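Local coordinates for sensory box/GGDEF domain protein (Colwellia psychrerythraea, PDB 3LYX) that probably senses a signal through this N-terminal PAS domain and relays it to a GGDEF domain, a module associated with cyclic di-GMP synthesis, at residues Phe17-Val22 against Glu37-Tyr42. Sequence-based numbering, arbitrary orientation.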
loop_
_atom_site.group_PDB
_atom_site.type_symbol
_atom_site.label_atom_id
_atom_site.label_comp_id
_atom_site.label_asym_id
_atom_site.label_seq_id
_atom_site.Cartn_x
_atom_site.Cartn_y
_atom_site.Cartn_z
ATOM N N PHE B 17 -3.591 2.758 2.272
ATOM C CA PHE B 17 -5.041 2.842 2.179
ATOM C C PHE B 17 -5.534 1.650 1.366
ATOM O O PHE B 17 -6.692 1.248 1.461
ATOM C CB PHE B 17 -5.455 4.143 1.496
ATOM C CG PHE B 17 -6.938 4.274 1.281
ATOM C CD1 PHE B 17 -7.820 4.247 2.361
ATOM C CD2 PHE B 17 -7.454 4.443 -0.003
ATOM C CE1 PHE B 17 -9.203 4.386 2.167
ATOM C CE2 PHE B 17 -8.830 4.584 -0.212
ATOM C CZ PHE B 17 -9.708 4.556 0.879
ATOM N N ASP B 18 -4.638 1.111 0.550
ATOM C CA ASP B 18 -4.929 -0.052 -0.276
ATOM C C ASP B 18 -5.296 -1.248 0.593
ATOM O O ASP B 18 -4.665 -1.490 1.613
ATOM C CB ASP B 18 -3.694 -0.423 -1.092
ATOM C CG ASP B 18 -3.292 0.663 -2.061
ATOM O OD1 ASP B 18 -3.637 0.524 -3.255
ATOM O OD2 ASP B 18 -2.642 1.651 -1.618
ATOM N N ALA B 19 -6.308 -1.999 0.182
ATOM C CA ALA B 19 -6.697 -3.197 0.922
ATOM C C ALA B 19 -5.904 -4.354 0.319
ATOM O O ALA B 19 -6.123 -4.747 -0.837
ATOM C CB ALA B 19 -8.185 -3.442 0.768
ATOM N N ILE B 20 -4.959 -4.878 1.092
ATOM C CA ILE B 20 -4.137 -5.993 0.647
ATOM C C ILE B 20 -4.726 -7.296 1.186
ATOM O O ILE B 20 -5.024 -7.403 2.377
ATOM C CB ILE B 20 -2.684 -5.886 1.177
ATOM C CG1 ILE B 20 -2.062 -4.539 0.776
ATOM C CG2 ILE B 20 -1.839 -7.033 0.625
ATOM C CD1 ILE B 20 -2.006 -4.318 -0.715
ATOM N N VAL B 21 -4.906 -8.279 0.310
ATOM C CA VAL B 21 -5.422 -9.580 0.724
ATOM C C VAL B 21 -4.533 -10.637 0.096
ATOM O O VAL B 21 -4.501 -10.791 -1.130
ATOM C CB VAL B 21 -6.876 -9.811 0.258
ATOM C CG1 VAL B 21 -7.379 -11.168 0.751
ATOM C CG2 VAL B 21 -7.768 -8.700 0.778
ATOM N N VAL B 22 -3.799 -11.348 0.943
ATOM C CA VAL B 22 -2.898 -12.398 0.495
ATOM C C VAL B 22 -3.574 -13.753 0.715
ATOM O O VAL B 22 -4.070 -14.017 1.807
ATOM C CB VAL B 22 -1.590 -12.348 1.289
ATOM C CG1 VAL B 22 -0.601 -13.355 0.732
ATOM C CG2 VAL B 22 -1.016 -10.931 1.250
ATOM N N GLU B 37 -9.553 -4.246 6.250
ATOM C CA GLU B 37 -10.543 -4.167 7.316
ATOM C C GLU B 37 -11.469 -2.984 7.043
ATOM O O GLU B 37 -12.687 -3.099 7.168
ATOM C CB GLU B 37 -9.872 -3.996 8.680
ATOM C CG GLU B 37 -10.838 -3.498 9.758
ATOM C CD GLU B 37 -10.339 -3.736 11.171
ATOM O OE1 GLU B 37 -9.122 -3.612 11.414
ATOM O OE2 GLU B 37 -11.175 -4.035 12.045
ATOM N N THR B 38 -10.882 -1.853 6.659
ATOM C CA THR B 38 -11.650 -0.648 6.355
ATOM C C THR B 38 -12.545 -0.867 5.147
ATOM O O THR B 38 -13.702 -0.450 5.141
ATOM C CB THR B 38 -10.729 0.569 6.053
ATOM O OG1 THR B 38 -9.946 0.890 7.211
ATOM C CG2 THR B 38 -11.560 1.792 5.679
ATOM N N LEU B 39 -12.022 -1.535 4.124
ATOM C CA LEU B 39 -12.803 -1.757 2.913
ATOM C C LEU B 39 -13.884 -2.824 3.005
ATOM O O LEU B 39 -15.032 -2.583 2.629
ATOM C CB LEU B 39 -11.879 -2.105 1.748
ATOM C CG LEU B 39 -12.538 -2.424 0.405
ATOM C CD1 LEU B 39 -13.230 -1.180 -0.163
ATOM C CD2 LEU B 39 -11.471 -2.911 -0.545
ATOM N N TYR B 40 -13.510 -4.001 3.502
ATOM C CA TYR B 40 -14.429 -5.128 3.584
ATOM C C TYR B 40 -15.241 -5.233 4.868
ATOM O O TYR B 40 -16.319 -5.846 4.874
ATOM C CB TYR B 40 -13.651 -6.429 3.361
ATOM C CG TYR B 40 -13.026 -6.539 1.984
ATOM C CD1 TYR B 40 -13.818 -6.706 0.850
ATOM C CD2 TYR B 40 -11.637 -6.457 1.814
ATOM C CE1 TYR B 40 -13.237 -6.786 -0.434
ATOM C CE2 TYR B 40 -11.052 -6.537 0.551
ATOM C CZ TYR B 40 -11.859 -6.700 -0.568
ATOM O OH TYR B 40 -11.290 -6.777 -1.821
ATOM N N GLY B 41 -14.725 -4.659 5.954
ATOM C CA GLY B 41 -15.443 -4.696 7.216
ATOM C C GLY B 41 -14.930 -5.691 8.240
ATOM O O GLY B 41 -15.212 -5.546 9.425
ATOM N N TYR B 42 -14.177 -6.694 7.796
ATOM C CA TYR B 42 -13.638 -7.729 8.684
ATOM C C TYR B 42 -12.255 -7.373 9.221
ATOM O O TYR B 42 -11.459 -6.754 8.516
ATOM C CB TYR B 42 -13.506 -9.052 7.936
ATOM C CG TYR B 42 -14.764 -9.552 7.269
ATOM C CD1 TYR B 42 -15.680 -10.347 7.968
ATOM C CD2 TYR B 42 -15.016 -9.276 5.923
ATOM C CE1 TYR B 42 -16.810 -10.864 7.339
ATOM C CE2 TYR B 42 -16.139 -9.783 5.287
ATOM C CZ TYR B 42 -17.029 -10.580 6.001
ATOM O OH TYR B 42 -18.121 -11.114 5.366
#
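Ala19 and Val21, alternate residues on one side of strand 19-24, meet Leu39 and Tyr40 in the last turn of helix 34-40 through apolar contacts alone; no hydrogen bond crosses. The methyl of Ala19 takes the tighter share: its CB lies 3.6 Å from Leu39 CD2 and 4.0 Å from Leu39 CB, with Tyr40 CE2 a looser neighbour. One branch of Val21, CG2, reaches the same ring carbon, 3.9 Å from Tyr40 CE2, and both aliphatic groups approach the ring obliquely. Within the helix, Leu39 CD2 lies 3.7 Å above the plane of the Tyr40 ring, over one face and displaced toward the rim. Tyr40 has CG anti to its carbonyl carbon (chi1 -63°), which turns the ring toward the side chains of Ala19 and Val21. Just beyond, Gly41 N donates a hydrogen bond to Glu37 O at 2.8 Å, and Gly41 leaves the helix with a positive phi of 103°. Around this buried patch, Trp32 of strand 29-32 meets the Tyr40 ring with planes about 40° apart, and Ser36 OG is hydrogen-bonded to Ile20 O. The contact thus seats the short helix after the first two strands of the PAS fold against strand 19-24, which runs between strands 29-32 and 108-117 of the antiparallel sheet.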